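Local coordinates for protein prolyl endopeptidase (Myxococcus xanthus, PDB 2BKL) that probably hydrolyses oligopeptides on the carboxyl side of proline, and much less readily after alanine, as a serine peptidase of the prolyl oligopeptidase family, at residues R236-Y244 with V254-F264; M39-L50 with T640-N648. One frame throughout, in Å; residues are numbered along the deposited sequence.

The two contacts lie in different parts of this two-domain peptidase, on opposite sides of the chain's centre, with their own centres 50 Å apart and nearest atoms about 30 Å apart. Interaction 1 is local, a beta hairpin in one four-stranded sheet of the propeller. Interaction 2 joins residues nearly 600 positions apart, setting helix 33-51 from the start of the chain against strand 641-646, an outermost strand of the catalytic domain's sheet; along the chain interaction 1 is nested inside the loop closed by interaction 2. The bound benzyloxycarbonyl-alanyl-proline occupies a pocket that includes Ser533 and His651; His651 follows strand 641-646 closely in sequence.

Interaction 1. Residues R236-Y244 with V254-F264; sequences RDGKYLFVY and VYWKRPGEKDF
Tyr240 OH takes a hydrogen bond from a water 2.6 Å from that oxygen, the same water accepts from Arg258 NH2, and the hydroxyl is also hydrogen-bonded to Asp282 OD1. The Arg258 guanidinium is held along its rim, since NH1 forms a salt bridge with Glu261 OE2 in the guanidinium plane. CZ3 of Trp256 lies under the centre of this group. CG of Trp256 sits between its backbone N and carbonyl carbon (chi1 69°), which sends the indole alongside Tyr240, its CZ3 lying 3.7 Å from Tyr240 CD1, at the edge of the phenol ring; the two planes are inclined at 51°. The strands below are joined by two hydrogen-bonded pairs, Leu241 with Lys257 and Val243 with Tyr255, each bonded in both directions. Between these pairs Phe242 faces Trp256 in a non-hydrogen-bonded position, CD1 of Phe242 resting 3.6 Å from CB of Trp256. On the face carrying Leu241 and Val243, Phe264 folds back over the hairpin. Its CE1 lies 3.8 Å from Val243 CG2, its CZ 4.1 Å from Leu241 CD2, while Lys257 CD sits over the ring centre. Beyond the paired strands, Pro259 CD packs 3.3 Å from Lys239 O, a buried carbonyl without a hydrogen-bond partner. A type II turn, Arg258 to Glu261, leads the chain onward toward strand 265-269. Strands 241-247 and 251-257 are thus the inner hairpin of a four-stranded antiparallel sheet, the blade architecture of a beta-propeller.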
loop_
_atom_site.group_PDB
_atom_site.type_symbol
_atom_site.label_atom_id
_atom_site.label_comp_id
_atom_site.label_asym_id
_atom_site.label_seq_id
_atom_site.Cartn_x
_atom_site.Cartn_y
_atom_site.Cartn_z
ATOM N N ARG A 236 -10.795 16.388 -17.458
ATOM C CA ARG A 236 -9.957 16.687 -18.629
ATOM C C ARG A 236 -10.217 18.014 -19.299
ATOM O O ARG A 236 -9.278 18.712 -19.684
ATOM C CB ARG A 236 -10.135 15.602 -19.676
ATOM C CG ARG A 236 -9.272 14.449 -19.458
ATOM C CD ARG A 236 -7.769 14.725 -19.582
ATOM N NE ARG A 236 -7.280 15.261 -20.859
ATOM C CZ ARG A 236 -7.246 14.579 -22.005
ATOM N NH1 ARG A 236 -7.741 13.344 -22.065
ATOM N NH2 ARG A 236 -6.733 15.120 -23.110
ATOM N N ASP A 237 -11.477 18.395 -19.450
ATOM C CA ASP A 237 -11.806 19.664 -20.086
ATOM C C ASP A 237 -11.628 20.873 -19.170
ATOM O O ASP A 237 -11.869 22.019 -19.569
ATOM C CB ASP A 237 -13.231 19.632 -20.696
ATOM C CG ASP A 237 -14.344 19.311 -19.678
ATOM O OD1 ASP A 237 -14.171 19.493 -18.446
ATOM O OD2 ASP A 237 -15.456 18.878 -20.062
ATOM N N GLY A 238 -11.216 20.624 -17.913
ATOM C CA GLY A 238 -11.008 21.700 -16.964
ATOM C C GLY A 238 -12.283 22.320 -16.410
ATOM O O GLY A 238 -12.239 23.269 -15.642
ATOM N N LYS A 239 -13.431 21.771 -16.778
ATOM C CA LYS A 239 -14.691 22.427 -16.467
ATOM C C LYS A 239 -15.281 22.005 -15.128
ATOM O O LYS A 239 -16.146 22.686 -14.600
ATOM C CB LYS A 239 -15.722 22.194 -17.579
ATOM C CG LYS A 239 -15.413 22.952 -18.876
ATOM C CD LYS A 239 -15.445 24.474 -18.704
ATOM C CE LYS A 239 -15.296 25.224 -20.036
ATOM N NZ LYS A 239 -14.032 26.040 -20.063
ATOM N N TYR A 240 -14.803 20.892 -14.576
ATOM C CA TYR A 240 -15.344 20.373 -13.322
ATOM C C TYR A 240 -14.212 20.071 -12.363
ATOM O O TYR A 240 -13.347 19.226 -12.603
ATOM C CB TYR A 240 -16.243 19.145 -13.569
ATOM C CG TYR A 240 -17.359 19.396 -14.566
ATOM C CD1 TYR A 240 -18.538 20.026 -14.177
ATOM C CD2 TYR A 240 -17.222 19.023 -15.899
ATOM C CE1 TYR A 240 -19.531 20.278 -15.078
ATOM C CE2 TYR A 240 -18.231 19.266 -16.813
ATOM C CZ TYR A 240 -19.374 19.903 -16.383
ATOM O OH TYR A 240 -20.420 20.187 -17.272
ATOM N N LEU A 241 -14.240 20.792 -11.261
ATOM C CA LEU A 241 -13.342 20.575 -10.138
ATOM C C LEU A 241 -14.062 19.849 -9.003
ATOM O O LEU A 241 -15.122 20.249 -8.575
ATOM C CB LEU A 241 -12.816 21.924 -9.665
ATOM C CG LEU A 241 -11.973 21.942 -8.400
ATOM C CD1 LEU A 241 -10.647 21.263 -8.622
ATOM C CD2 LEU A 241 -11.808 23.388 -7.968
ATOM N N PHE A 242 -13.469 18.755 -8.535
ATOM C CA PHE A 242 -14.011 17.940 -7.451
ATOM C C PHE A 242 -13.110 17.993 -6.210
ATOM O O PHE A 242 -11.874 18.004 -6.318
ATOM C CB PHE A 242 -14.117 16.477 -7.890
ATOM C CG PHE A 242 -15.050 16.270 -9.020
ATOM C CD1 PHE A 242 -16.404 16.215 -8.798
ATOM C CD2 PHE A 242 -14.570 16.152 -10.301
ATOM C CE1 PHE A 242 -17.288 16.052 -9.864
ATOM C CE2 PHE A 242 -15.421 16.008 -11.366
ATOM C CZ PHE A 242 -16.787 15.965 -11.141
ATOM N N VAL A 243 -13.748 18.023 -5.051
ATOM C CA VAL A 243 -13.073 17.888 -3.773
ATOM C C VAL A 243 -13.772 16.796 -2.988
ATOM O O VAL A 243 -14.995 16.802 -2.800
ATOM C CB VAL A 243 -13.045 19.200 -3.007
ATOM C CG1 VAL A 243 -12.528 18.992 -1.577
ATOM C CG2 VAL A 243 -12.161 20.231 -3.732
ATOM N N TYR A 244 -12.960 15.853 -2.522
ATOM C CA TYR A 244 -13.394 14.732 -1.704
ATOM C C TYR A 244 -12.999 14.946 -0.252
ATOM O O TYR A 244 -11.878 15.358 0.017
ATOM C CB TYR A 244 -12.721 13.460 -2.203
ATOM C CG TYR A 244 -13.055 13.013 -3.617
ATOM C CD1 TYR A 244 -14.115 12.173 -3.854
ATOM C CD2 TYR A 244 -12.265 13.383 -4.676
ATOM C CE1 TYR A 244 -14.404 11.735 -5.116
ATOM C CE2 TYR A 244 -12.557 12.953 -5.963
ATOM C CZ TYR A 244 -13.618 12.132 -6.167
ATOM O OH TYR A 244 -13.918 11.681 -7.439
ATOM N N VAL A 254 -18.530 14.218 -1.609
ATOM C CA VAL A 254 -18.039 14.792 -2.851
ATOM C C VAL A 254 -18.646 16.180 -3.062
ATOM O O VAL A 254 -19.867 16.317 -3.046
ATOM C CB VAL A 254 -18.364 13.912 -4.086
ATOM C CG1 VAL A 254 -17.741 14.526 -5.335
ATOM C CG2 VAL A 254 -17.840 12.499 -3.886
ATOM N N TYR A 255 -17.780 17.165 -3.253
ATOM C CA TYR A 255 -18.143 18.524 -3.643
ATOM C C TYR A 255 -17.605 18.810 -5.033
ATOM O O TYR A 255 -16.609 18.244 -5.475
ATOM C CB TYR A 255 -17.573 19.527 -2.639
ATOM C CG TYR A 255 -18.201 19.408 -1.257
ATOM C CD1 TYR A 255 -17.748 18.465 -0.331
ATOM C CD2 TYR A 255 -19.256 20.231 -0.883
ATOM C CE1 TYR A 255 -18.337 18.358 0.927
ATOM C CE2 TYR A 255 -19.834 20.135 0.379
ATOM C CZ TYR A 255 -19.385 19.195 1.270
ATOM O OH TYR A 255 -19.976 19.102 2.522
ATOM N N TRP A 256 -18.266 19.711 -5.760
ATOM C CA TRP A 256 -17.773 20.120 -7.053
ATOM C C TRP A 256 -18.162 21.538 -7.381
ATOM O O TRP A 256 -19.060 22.103 -6.774
ATOM C CB TRP A 256 -18.309 19.195 -8.150
ATOM C CG TRP A 256 -19.782 19.310 -8.412
ATOM C CD1 TRP A 256 -20.794 18.784 -7.665
ATOM C CD2 TRP A 256 -20.403 19.949 -9.529
ATOM N NE1 TRP A 256 -22.009 19.083 -8.235
ATOM C CE2 TRP A 256 -21.794 19.792 -9.384
ATOM C CE3 TRP A 256 -19.923 20.664 -10.625
ATOM C CZ2 TRP A 256 -22.706 20.310 -10.304
ATOM C CZ3 TRP A 256 -20.821 21.178 -11.534
ATOM C CH2 TRP A 256 -22.198 20.990 -11.370
ATOM N N LYS A 257 -17.434 22.088 -8.332
ATOM C CA LYS A 257 -17.798 23.349 -8.945
ATOM C C LYS A 257 -17.178 23.453 -10.315
ATOM O O LYS A 257 -16.290 22.683 -10.686
ATOM C CB LYS A 257 -17.374 24.533 -8.097
ATOM C CG LYS A 257 -15.895 24.769 -7.931
ATOM C CD LYS A 257 -15.760 25.807 -6.830
ATOM C CE LYS A 257 -14.570 26.628 -6.916
ATOM N NZ LYS A 257 -14.800 27.707 -5.891
ATOM N N ARG A 258 -17.665 24.428 -11.075
ATOM C CA ARG A 258 -16.971 24.885 -12.268
ATOM C C ARG A 258 -15.959 25.914 -11.754
ATOM O O ARG A 258 -16.294 26.775 -10.953
ATOM C CB ARG A 258 -17.957 25.506 -13.288
ATOM C CG ARG A 258 -19.062 24.534 -13.764
ATOM C CD ARG A 258 -20.001 25.073 -14.885
ATOM N NE ARG A 258 -21.130 24.161 -15.146
ATOM C CZ ARG A 258 -22.229 24.032 -14.388
ATOM N NH1 ARG A 258 -22.415 24.769 -13.297
ATOM N NH2 ARG A 258 -23.164 23.145 -14.722
ATOM N N PRO A 259 -14.687 25.790 -12.122
ATOM C CA PRO A 259 -13.680 26.748 -11.650
ATOM C C PRO A 259 -14.106 28.191 -11.917
ATOM O O PRO A 259 -14.564 28.488 -13.006
ATOM C CB PRO A 259 -12.435 26.373 -12.468
ATOM C CG PRO A 259 -12.606 24.916 -12.733
ATOM C CD PRO A 259 -14.089 24.708 -12.921
ATOM N N GLY A 260 -13.967 29.054 -10.922
ATOM C CA GLY A 260 -14.421 30.430 -11.037
ATOM C C GLY A 260 -15.727 30.679 -10.302
ATOM O O GLY A 260 -16.001 31.815 -9.921
ATOM N N GLU A 261 -16.539 29.639 -10.108
ATOM C CA GLU A 261 -17.740 29.752 -9.290
ATOM C C GLU A 261 -17.331 30.053 -7.857
ATOM O O GLU A 261 -16.259 29.650 -7.407
ATOM C CB GLU A 261 -18.605 28.482 -9.363
ATOM C CG GLU A 261 -19.315 28.308 -10.697
ATOM C CD GLU A 261 -20.210 27.086 -10.780
ATOM O OE1 GLU A 261 -20.004 26.103 -10.021
ATOM O OE2 GLU A 261 -21.125 27.089 -11.635
ATOM N N LYS A 262 -18.183 30.777 -7.141
ATOM C CA LYS A 262 -17.865 31.224 -5.795
ATOM C C LYS A 262 -17.917 30.087 -4.771
ATOM O O LYS A 262 -17.046 29.988 -3.923
ATOM C CB LYS A 262 -18.814 32.367 -5.374
ATOM C CG LYS A 262 -18.108 33.614 -4.816
ATOM C CD LYS A 262 -18.924 34.906 -5.060
ATOM C CE LYS A 262 -18.191 35.913 -5.969
ATOM N NZ LYS A 262 -18.943 37.206 -6.072
ATOM N N ASP A 263 -18.938 29.239 -4.846
ATOM C CA ASP A 263 -19.157 28.215 -3.825
ATOM C C ASP A 263 -19.039 26.820 -4.427
ATOM O O ASP A 263 -19.340 26.608 -5.606
ATOM C CB ASP A 263 -20.558 28.348 -3.223
ATOM C CG ASP A 263 -20.773 29.670 -2.505
ATOM O OD1 ASP A 263 -19.919 30.057 -1.684
ATOM O OD2 ASP A 263 -21.781 30.379 -2.699
ATOM N N PHE A 264 -18.597 25.863 -3.612
ATOM C CA PHE A 264 -18.739 24.449 -3.962
ATOM C C PHE A 264 -20.182 23.986 -3.826
ATOM O O PHE A 264 -20.923 24.444 -2.960
ATOM C CB PHE A 264 -17.832 23.561 -3.099
ATOM C CG PHE A 264 -16.422 23.559 -3.553
ATOM C CD1 PHE A 264 -15.991 22.718 -4.559
ATOM C CD2 PHE A 264 -15.512 24.445 -2.998
ATOM C CE1 PHE A 264 -14.691 22.760 -4.996
ATOM C CE2 PHE A 264 -14.204 24.467 -3.426
ATOM C CZ PHE A 264 -13.789 23.631 -4.411
HETATM O O HOH W 1 -22.562 21.649 -17.013
#

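Interaction 2. Residues M39-L50 with T640-N648; sequences MTAQNAHAREAL and TALLRIEAN
Helix 39-50 crosses strand 641-646 at 106°, their axes 6.4 Å apart at closest, and Asn43 and Ala46 bring the two backbones nearest. Asn43 OD1 receives Ile645 N at 2.9 Å and Arg47 NE at 2.8 Å, the two donors arriving from opposite faces of the amide plane. Asn43 turns this oxygen to the strand through a trans first torsion (chi1 179°). Arg47, bent at chi2, lays its guanidinium flat on that of Arg644, centres 4.0 Å apart and planes 22° apart, and its NH2 reaches Ile645 O at 2.9 Å from above the carbonyl plane. Arg644 is paired in turn with Glu646 through NH1 and with Asp666 of helix 657-674 through NE. Farther along, Leu642 presses CD2 against His45 CD2 at 3.6 Å and CB against the Ala46 methyl, while Ile645 CD1 meets Met39 CB. One water donates to Gln42 O and OE1 and accepts from Leu643 N; Gln632 holds the amide nitrogen of Gln42. Glu646 and Asp666 probably offset the charge of the stacked guanidiniums, while Asn43 OD1 and Arg47 NH2 satisfy the N-H and C=O of Ile645 on this outermost strand.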
loop_
_atom_site.group_PDB
_atom_site.type_symbol
_atom_site.label_atom_id
_atom_site.label_comp_id
_atom_site.label_asym_id
_atom_site.label_seq_id
_atom_site.Cartn_x
_atom_site.Cartn_y
_atom_site.Cartn_z
ATOM N N MET A 39 18.615 1.671 20.539
ATOM C CA MET A 39 18.325 1.368 19.141
ATOM C C MET A 39 19.567 0.869 18.406
ATOM O O MET A 39 19.542 -0.147 17.718
ATOM C CB MET A 39 17.758 2.593 18.447
ATOM C CG MET A 39 16.349 2.925 18.899
ATOM S SD MET A 39 15.831 4.593 18.526
ATOM C CE MET A 39 16.008 4.663 16.819
ATOM N N THR A 40 20.657 1.599 18.556
ATOM C CA THR A 40 21.901 1.207 17.916
ATOM C C THR A 40 22.334 -0.176 18.389
ATOM O O THR A 40 22.754 -1.016 17.591
ATOM C CB THR A 40 22.959 2.259 18.236
ATOM O OG1 THR A 40 22.559 3.509 17.674
ATOM C CG2 THR A 40 24.316 1.912 17.577
ATOM N N ALA A 41 22.246 -0.416 19.694
ATOM C CA ALA A 41 22.633 -1.709 20.257
ATOM C C ALA A 41 21.719 -2.851 19.812
ATOM O O ALA A 41 22.196 -3.944 19.502
ATOM C CB ALA A 41 22.680 -1.626 21.766
ATOM N N GLN A 42 20.419 -2.578 19.732
ATOM C CA GLN A 42 19.490 -3.592 19.238
ATOM C C GLN A 42 19.761 -3.940 17.780
ATOM O O GLN A 42 19.837 -5.104 17.435
ATOM C CB GLN A 42 18.040 -3.153 19.416
ATOM C CG GLN A 42 17.510 -3.174 20.857
ATOM C CD GLN A 42 17.222 -4.544 21.392
ATOM O OE1 GLN A 42 17.350 -5.539 20.693
ATOM N NE2 GLN A 42 16.837 -4.605 22.675
ATOM N N ASN A 43 19.927 -2.936 16.934
ATOM C CA ASN A 43 20.233 -3.184 15.533
ATOM C C ASN A 43 21.571 -3.940 15.377
ATOM O O ASN A 43 21.670 -4.885 14.581
ATOM C CB ASN A 43 20.233 -1.906 14.721
ATOM C CG ASN A 43 20.579 -2.145 13.277
ATOM O OD1 ASN A 43 19.807 -2.747 12.531
ATOM N ND2 ASN A 43 21.790 -1.753 12.889
ATOM N N ALA A 44 22.581 -3.548 16.155
ATOM C CA ALA A 44 23.884 -4.195 16.054
ATOM C C ALA A 44 23.764 -5.667 16.412
ATOM O O ALA A 44 24.320 -6.537 15.737
ATOM C CB ALA A 44 24.909 -3.491 16.950
ATOM N N HIS A 45 22.993 -5.958 17.459
ATOM C CA HIS A 45 22.742 -7.323 17.879
ATOM C C HIS A 45 22.025 -8.122 16.781
ATOM O O HIS A 45 22.395 -9.238 16.477
ATOM C CB HIS A 45 21.917 -7.361 19.167
ATOM C CG HIS A 45 21.486 -8.735 19.549
ATOM N ND1 HIS A 45 22.355 -9.675 20.065
ATOM C CD2 HIS A 45 20.285 -9.345 19.444
ATOM C CE1 HIS A 45 21.692 -10.799 20.286
ATOM N NE2 HIS A 45 20.438 -10.629 19.916
ATOM N N ALA A 46 21.041 -7.487 16.149
ATOM C CA ALA A 46 20.306 -8.171 15.107
ATOM C C ALA A 46 21.225 -8.471 13.917
ATOM O O ALA A 46 21.194 -9.575 13.398
ATOM C CB ALA A 46 19.124 -7.345 14.670
ATOM N N ARG A 47 22.041 -7.518 13.506
ATOM C CA ARG A 47 22.904 -7.727 12.345
ATOM C C ARG A 47 23.952 -8.801 12.648
ATOM O O ARG A 47 24.266 -9.617 11.777
ATOM C CB ARG A 47 23.634 -6.446 11.925
ATOM C CG ARG A 47 22.769 -5.221 11.642
ATOM C CD ARG A 47 21.661 -5.472 10.694
ATOM N NE ARG A 47 20.906 -4.231 10.388
ATOM C CZ ARG A 47 20.840 -3.653 9.195
ATOM N NH1 ARG A 47 21.443 -4.188 8.151
ATOM N NH2 ARG A 47 20.108 -2.565 9.026
ATOM N N GLU A 48 24.487 -8.797 13.865
ATOM C CA GLU A 48 25.467 -9.806 14.305
ATOM C C GLU A 48 24.851 -11.194 14.257
ATOM O O GLU A 48 25.464 -12.148 13.761
ATOM C CB GLU A 48 25.978 -9.504 15.733
ATOM C CG GLU A 48 26.938 -10.558 16.307
ATOM C CD GLU A 48 26.423 -11.291 17.556
ATOM O OE1 GLU A 48 26.607 -10.767 18.685
ATOM O OE2 GLU A 48 25.860 -12.417 17.425
ATOM N N ALA A 49 23.623 -11.315 14.754
ATOM C CA ALA A 49 22.944 -12.592 14.782
ATOM C C ALA A 49 22.619 -13.079 13.365
ATOM O O ALA A 49 22.843 -14.236 13.050
ATOM C CB ALA A 49 21.680 -12.503 15.637
ATOM N N LEU A 50 22.122 -12.169 12.529
ATOM C CA LEU A 50 21.750 -12.488 11.156
ATOM C C LEU A 50 22.964 -12.980 10.345
ATOM O O LEU A 50 22.850 -13.863 9.517
ATOM C CB LEU A 50 21.125 -11.256 10.464
ATOM C CG LEU A 50 19.709 -10.821 10.952
ATOM C CD1 LEU A 50 19.413 -9.351 10.715
ATOM C CD2 LEU A 50 18.653 -11.677 10.279
ATOM N N THR A 640 14.542 -16.420 19.815
ATOM C CA THR A 640 15.209 -15.199 19.423
ATOM C C THR A 640 14.184 -14.114 19.112
ATOM O O THR A 640 13.091 -14.417 18.631
ATOM C CB THR A 640 16.104 -15.425 18.215
ATOM O OG1 THR A 640 16.967 -16.556 18.408
ATOM C CG2 THR A 640 17.072 -14.283 18.092
ATOM N N ALA A 641 14.524 -12.867 19.410
ATOM C CA ALA A 641 13.669 -11.718 19.078
ATOM C C ALA A 641 14.606 -10.577 18.710
ATOM O O ALA A 641 15.358 -10.120 19.562
ATOM C CB ALA A 641 12.774 -11.353 20.249
ATOM N N LEU A 642 14.601 -10.162 17.446
ATOM C CA LEU A 642 15.578 -9.248 16.886
ATOM C C LEU A 642 14.915 -8.011 16.358
ATOM O O LEU A 642 13.861 -8.120 15.733
ATOM C CB LEU A 642 16.354 -9.939 15.750
ATOM C CG LEU A 642 17.063 -11.249 16.097
ATOM C CD1 LEU A 642 17.663 -11.893 14.876
ATOM C CD2 LEU A 642 18.129 -11.039 17.139
ATOM N N LEU A 643 15.523 -6.850 16.578
ATOM C CA LEU A 643 15.079 -5.603 15.999
ATOM C C LEU A 643 16.110 -5.132 14.976
ATOM O O LEU A 643 17.188 -4.682 15.335
ATOM C CB LEU A 643 14.876 -4.541 17.100
ATOM C CG LEU A 643 14.493 -3.137 16.611
ATOM C CD1 LEU A 643 13.140 -3.111 15.934
ATOM C CD2 LEU A 643 14.506 -2.138 17.773
ATOM N N ARG A 644 15.774 -5.252 13.704
ATOM C CA ARG A 644 16.602 -4.799 12.603
ATOM C C ARG A 644 16.112 -3.436 12.107
ATOM O O ARG A 644 14.952 -3.329 11.707
ATOM C CB ARG A 644 16.491 -5.812 11.498
ATOM C CG ARG A 644 17.392 -5.571 10.289
ATOM C CD ARG A 644 16.962 -6.404 9.098
ATOM N NE ARG A 644 17.872 -6.354 7.977
ATOM C CZ ARG A 644 17.899 -5.404 7.046
ATOM N NH1 ARG A 644 17.083 -4.374 7.066
ATOM N NH2 ARG A 644 18.790 -5.500 6.077
ATOM N N ILE A 645 16.957 -2.412 12.115
ATOM C CA ILE A 645 16.537 -1.085 11.733
ATOM C C ILE A 645 17.181 -0.711 10.412
ATOM O O ILE A 645 18.406 -0.585 10.321
ATOM C CB ILE A 645 16.868 -0.061 12.834
ATOM C CG1 ILE A 645 16.283 -0.496 14.205
ATOM C CG2 ILE A 645 16.389 1.349 12.425
ATOM C CD1 ILE A 645 16.739 0.406 15.391
ATOM N N GLU A 646 16.375 -0.547 9.379
ATOM C CA GLU A 646 16.905 -0.178 8.077
ATOM C C GLU A 646 17.258 1.296 8.072
ATOM O O GLU A 646 16.455 2.123 8.497
ATOM C CB GLU A 646 15.850 -0.468 7.016
ATOM C CG GLU A 646 16.247 -0.191 5.573
ATOM C CD GLU A 646 16.996 -1.325 4.906
ATOM O OE1 GLU A 646 16.565 -2.494 5.031
ATOM O OE2 GLU A 646 17.970 -1.024 4.169
ATOM N N ALA A 647 18.448 1.612 7.568
ATOM C CA ALA A 647 18.910 2.977 7.519
ATOM C C ALA A 647 18.339 3.732 6.315
ATOM O O ALA A 647 18.090 3.143 5.271
ATOM C CB ALA A 647 20.426 3.012 7.483
ATOM N N ASN A 648 18.124 5.021 6.501
ATOM C CA ASN A 648 17.640 5.924 5.465
ATOM C C ASN A 648 16.414 5.396 4.771
ATOM O O ASN A 648 16.339 5.355 3.557
ATOM C CB ASN A 648 18.769 6.217 4.486
ATOM C CG ASN A 648 19.973 6.804 5.187
ATOM O OD1 ASN A 648 19.878 7.848 5.814
ATOM N ND2 ASN A 648 21.068 6.101 5.142
HETATM O O HOH W 2 17.844 -6.895 18.302
HETATM O O HOH W 3 20.166 -0.754 6.707
#